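Local structure of competence protein PILN (Thermus thermophilus, 4BHQ) at residues A59-I64 against V73-V78; L83-A88 against R101-F106. The protein forms part of the inner-membrane platform for type IV pilus biogenesis, and probably dimerises through its periplasmic domain. One frame throughout, in Å; residues are numbered along the deposited sequence.

Contact 1: A59-I64 against V73-V78; sequences AFINQI and VALRSV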
# COMPACT_ATOMS: atom_id res chain seq x y z
N ALA A 59 -5.87 1.96 -3.89
CA ALA A 59 -5.60 2.90 -4.97
C ALA A 59 -4.20 3.51 -4.82
O ALA A 59 -3.48 3.65 -5.81
CB ALA A 59 -6.66 4.07 -4.96
N PHE A 60 -3.84 3.89 -3.61
CA PHE A 60 -2.47 4.45 -3.35
C PHE A 60 -1.41 3.46 -3.74
O PHE A 60 -0.43 3.79 -4.44
CB PHE A 60 -2.33 4.78 -1.83
CG PHE A 60 -0.89 5.09 -1.43
CD1 PHE A 60 -0.26 6.27 -1.89
CD2 PHE A 60 -0.15 4.16 -0.71
CE1 PHE A 60 1.11 6.52 -1.59
CE2 PHE A 60 1.19 4.41 -0.40
CZ PHE A 60 1.82 5.60 -0.85
N ILE A 61 -1.57 2.20 -3.31
CA ILE A 61 -0.60 1.17 -3.66
C ILE A 61 -0.51 0.93 -5.17
O ILE A 61 0.58 0.82 -5.71
CB ILE A 61 -0.91 -0.15 -2.93
CG1 ILE A 61 -0.72 0.11 -1.37
CG2 ILE A 61 0.06 -1.25 -3.46
CD1 ILE A 61 -1.21 -1.05 -0.48
N ASN A 62 -1.66 0.94 -5.86
CA ASN A 62 -1.65 0.75 -7.29
C ASN A 62 -0.99 1.91 -8.02
O ASN A 62 -0.57 1.76 -9.19
CB ASN A 62 -3.10 0.61 -7.82
CG ASN A 62 -3.76 -0.68 -7.40
OD1 ASN A 62 -3.09 -1.65 -6.98
ND2 ASN A 62 -5.07 -0.70 -7.44
N GLN A 63 -0.95 3.10 -7.37
CA GLN A 63 -0.34 4.28 -8.04
C GLN A 63 1.21 4.30 -7.98
O GLN A 63 1.89 5.04 -8.74
CB GLN A 63 -0.94 5.55 -7.44
CG GLN A 63 -0.74 6.79 -8.29
CD GLN A 63 -1.46 6.70 -9.64
OE1 GLN A 63 -2.43 5.94 -9.80
NE2 GLN A 63 -1.01 7.50 -10.59
N ILE A 64 1.77 3.54 -7.05
CA ILE A 64 3.22 3.48 -6.90
C ILE A 64 3.82 2.94 -8.18
O ILE A 64 3.46 1.91 -8.63
CB ILE A 64 3.62 2.63 -5.67
CG1 ILE A 64 3.09 3.28 -4.37
CG2 ILE A 64 5.13 2.45 -5.62
CD1 ILE A 64 3.29 2.37 -3.16
N VAL A 73 -0.19 -6.98 -10.81
CA VAL A 73 -1.18 -7.20 -9.75
C VAL A 73 -1.75 -5.87 -9.26
O VAL A 73 -1.01 -4.97 -8.77
CB VAL A 73 -0.59 -7.97 -8.58
CG1 VAL A 73 -1.60 -8.02 -7.42
CG2 VAL A 73 -0.26 -9.41 -9.04
N ALA A 74 -3.05 -5.70 -9.42
CA ALA A 74 -3.72 -4.48 -8.91
C ALA A 74 -4.57 -4.82 -7.72
O ALA A 74 -5.38 -5.77 -7.77
CB ALA A 74 -4.55 -3.87 -10.03
N LEU A 75 -4.45 -4.04 -6.65
CA LEU A 75 -5.29 -4.30 -5.49
C LEU A 75 -6.60 -3.51 -5.60
O LEU A 75 -6.61 -2.38 -6.06
CB LEU A 75 -4.49 -4.04 -4.18
CG LEU A 75 -3.18 -4.91 -4.12
CD1 LEU A 75 -2.32 -4.51 -2.97
CD2 LEU A 75 -3.61 -6.38 -3.91
N ARG A 76 -7.69 -4.08 -5.08
CA ARG A 76 -8.99 -3.47 -5.07
C ARG A 76 -9.44 -3.17 -3.66
O ARG A 76 -10.31 -2.29 -3.41
CB ARG A 76 -10.05 -4.39 -5.74
CG ARG A 76 -9.72 -4.63 -7.18
CD ARG A 76 -9.82 -3.20 -7.92
NE ARG A 76 -9.42 -3.39 -9.30
CZ ARG A 76 -8.88 -2.45 -10.04
NH1 ARG A 76 -8.66 -1.20 -9.50
NH2 ARG A 76 -8.64 -2.73 -11.29
N SER A 77 -8.88 -3.91 -2.71
CA SER A 77 -9.20 -3.65 -1.30
C SER A 77 -8.07 -4.16 -0.46
O SER A 77 -7.57 -5.27 -0.67
CB SER A 77 -10.54 -4.34 -0.90
OG SER A 77 -10.77 -4.09 0.49
N VAL A 78 -7.62 -3.33 0.47
CA VAL A 78 -6.61 -3.76 1.42
C VAL A 78 -7.06 -3.33 2.81
O VAL A 78 -6.98 -2.12 3.15
CB VAL A 78 -5.24 -3.10 1.12
CG1 VAL A 78 -4.23 -3.51 2.20
CG2 VAL A 78 -4.71 -3.44 -0.31
O HOH W 1 -0.85 -3.01 -6.57
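The carboxamide of N62 meets the backbone of L75, with A74 CA and CB to one side of its plane and L75 CB to the other. L75 N donates to N62 OD1 (2.8 Å), lying in the carbonyl plane on a lone pair at a C=O...N angle of 116°. N62 ND2 answers by donating to L75 O (2.7 Å), again on a lone pair, although that oxygen is tilted 17° from the amide plane of N62. OD1 has a second donor, a water 2.7 Å from N62 OD1 that also gives a hydrogen bond to V73 O. The axes of helix 59-63 and strand 73-75 make 152°, so they run roughly antiparallel. The rest of the contact is apolar: I61 CG2 rests 4.1 Å from L75 CD1, and I61 CD1 lies 4.2 Å from V78 CG2. On the same helix, F60 and I61 pack on L108 and I61 of the second subunit. R76 comes obliquely near the amide but is salt-bridged to E111. R76 and S77 both face Q109, a classic beta bulge, and the chain turns a corner at R76. Replacing N62 by an alanine would probably leave L75 N and O without their mates on the helix and the water with just V73 O of its two acceptors here. Two bonds to one residue's backbone fix the amide's rotation, and the amide in turn gives both L75 N and L75 O a partner, on the strand that is outermost in this chain's sheet.

Contact 2: L83-A88 against R101-F106; sequences LSEEEA and RIRVEF
L83 and A88 pack against I102, E105 and the base of R101, and this is the tight half of the contact. L83 CD1 lies 3.8 Å from E105 CB, its side chain crossing that of the glutamate, while CD2 sits near I102. Closer still, A88 CB is 3.3 Å from I102 O, with the aliphatic part of R101 alongside. A water 3.0 Å from I102 N accepts from it and may also donate to A88 O. Just before the helix, L83 N donates an almost straight bond (3.0 Å, 173°) to R103 O, tilted from the carbonyl plane. The carboxylate of E105 turns to Y97 and R81. S84 is the N-cap of helix 85-93, its OG accepting from E87 N. That helix fills the connection between two neighbouring antiparallel strands, 73-82 and 102-112, of a four-stranded sheet ordered 1-2-4-3, and R103 and V104 form a classic beta bulge facing V155. Toward the exposed E85 the grip slackens. R103 starts away from the helix, but its bend at chi2 (66°) brings NH1 back to a long salt bridge, 3.9 Å from E85 OE2; the carboxylate approaches the guanidinium edge with the two planes 47° apart.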
# COMPACT_ATOMS: atom_id res chain seq x y z
N LEU A 83 -4.27 -8.20 15.76
CA LEU A 83 -4.75 -9.43 16.42
C LEU A 83 -4.56 -9.33 17.94
O LEU A 83 -3.48 -8.99 18.41
CB LEU A 83 -4.01 -10.64 15.91
CG LEU A 83 -4.58 -11.39 14.69
CD1 LEU A 83 -4.75 -10.51 13.48
CD2 LEU A 83 -3.69 -12.59 14.37
N SER A 84 -5.63 -9.62 18.71
CA SER A 84 -5.47 -9.99 20.13
C SER A 84 -4.43 -11.09 20.29
O SER A 84 -4.15 -11.91 19.36
CB SER A 84 -6.81 -10.49 20.69
OG SER A 84 -7.09 -11.77 20.17
N GLU A 85 -3.82 -11.12 21.46
CA GLU A 85 -2.78 -12.11 21.80
C GLU A 85 -3.34 -13.53 21.68
O GLU A 85 -2.67 -14.44 21.19
CB GLU A 85 -2.27 -11.84 23.22
CG GLU A 85 -1.75 -10.41 23.41
CD GLU A 85 -2.85 -9.29 23.37
OE1 GLU A 85 -4.07 -9.59 23.54
OE2 GLU A 85 -2.49 -8.08 23.17
N GLU A 86 -4.60 -13.67 22.10
CA GLU A 86 -5.32 -14.95 22.07
C GLU A 86 -5.48 -15.42 20.66
O GLU A 86 -5.26 -16.59 20.36
CB GLU A 86 -6.71 -14.80 22.69
CG GLU A 86 -6.72 -14.71 24.21
CD GLU A 86 -7.52 -13.53 24.72
OE1 GLU A 86 -7.65 -12.55 23.96
OE2 GLU A 86 -7.99 -13.54 25.88
N GLU A 87 -5.88 -14.51 19.77
CA GLU A 87 -6.14 -14.93 18.40
C GLU A 87 -4.81 -15.32 17.74
O GLU A 87 -4.71 -16.37 17.06
CB GLU A 87 -6.96 -13.91 17.61
CG GLU A 87 -7.28 -14.39 16.20
CD GLU A 87 -8.15 -13.40 15.42
OE1 GLU A 87 -8.39 -12.29 15.92
OE2 GLU A 87 -8.59 -13.72 14.30
N ALA A 88 -3.79 -14.51 18.00
CA ALA A 88 -2.47 -14.82 17.43
C ALA A 88 -1.98 -16.16 17.92
O ALA A 88 -1.45 -16.97 17.14
CB ALA A 88 -1.48 -13.73 17.81
N ARG A 101 3.75 -16.12 14.79
CA ARG A 101 2.82 -15.42 15.59
C ARG A 101 2.69 -13.99 15.03
O ARG A 101 3.55 -13.11 15.18
CB ARG A 101 3.09 -15.45 17.12
CG ARG A 101 2.08 -14.58 17.89
CD ARG A 101 1.98 -14.85 19.42
NE ARG A 101 1.87 -16.28 19.79
CZ ARG A 101 1.88 -16.73 21.05
NH1 ARG A 101 2.00 -15.88 22.07
NH2 ARG A 101 1.80 -18.03 21.29
N ILE A 102 1.51 -13.80 14.43
CA ILE A 102 1.17 -12.65 13.66
C ILE A 102 0.71 -11.57 14.59
O ILE A 102 -0.00 -11.83 15.56
CB ILE A 102 0.11 -13.07 12.60
CG1 ILE A 102 0.74 -14.09 11.66
CG2 ILE A 102 -0.41 -11.91 11.79
CD1 ILE A 102 2.07 -13.62 11.17
N ARG A 103 1.05 -10.34 14.24
CA ARG A 103 0.58 -9.19 15.00
C ARG A 103 -0.53 -8.40 14.22
O ARG A 103 -1.49 -7.89 14.80
CB ARG A 103 1.82 -8.36 15.32
CG ARG A 103 1.53 -7.16 16.19
CD ARG A 103 1.07 -7.61 17.57
NE ARG A 103 0.68 -6.47 18.40
CZ ARG A 103 -0.19 -6.51 19.38
NH1 ARG A 103 -0.81 -7.65 19.70
NH2 ARG A 103 -0.46 -5.40 20.05
N VAL A 104 -0.36 -8.31 12.90
CA VAL A 104 -1.32 -7.62 12.07
C VAL A 104 -1.72 -8.48 10.85
O VAL A 104 -0.90 -9.17 10.27
CB VAL A 104 -0.75 -6.25 11.59
CG1 VAL A 104 -1.56 -5.72 10.45
CG2 VAL A 104 -0.80 -5.23 12.77
N GLU A 105 -2.99 -8.41 10.49
CA GLU A 105 -3.44 -9.13 9.31
C GLU A 105 -4.05 -8.19 8.28
O GLU A 105 -4.91 -7.35 8.63
CB GLU A 105 -4.52 -10.17 9.71
CG GLU A 105 -4.93 -11.07 8.58
CD GLU A 105 -5.96 -12.14 9.04
OE1 GLU A 105 -7.11 -11.80 9.27
OE2 GLU A 105 -5.55 -13.29 9.14
N PHE A 106 -3.66 -8.39 7.03
CA PHE A 106 -4.21 -7.63 5.90
C PHE A 106 -5.11 -8.54 5.09
O PHE A 106 -4.67 -9.61 4.69
CB PHE A 106 -3.08 -7.14 4.99
CG PHE A 106 -2.26 -6.05 5.62
CD1 PHE A 106 -2.64 -4.74 5.50
CD2 PHE A 106 -1.07 -6.35 6.27
CE1 PHE A 106 -1.88 -3.70 6.06
CE2 PHE A 106 -0.30 -5.32 6.82
CZ PHE A 106 -0.73 -4.00 6.75
O HOH W 2 -0.66 -15.85 14.62

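Overall arrangement
Contacts 1 and 2 follow each other along the chain, their centres about 24 Å apart on opposite sides of the chain's centre. Strand 73-82 carries one half of contact 1 and leads directly to helix 85-93 of contact 2; its sheet neighbour, strand 102-112, carries the other half of contact 2. The two contacts touch where V78 CG1 packs 3.9 Å from F106 CD1. They meet again across the dimer: F60 of 59-64 stacks on F106 of the second subunit, and F106 here stacks on F60 of that subunit. A bound magnesium ion lies about 4 Å from the side chain of R76, on the contact 1 side.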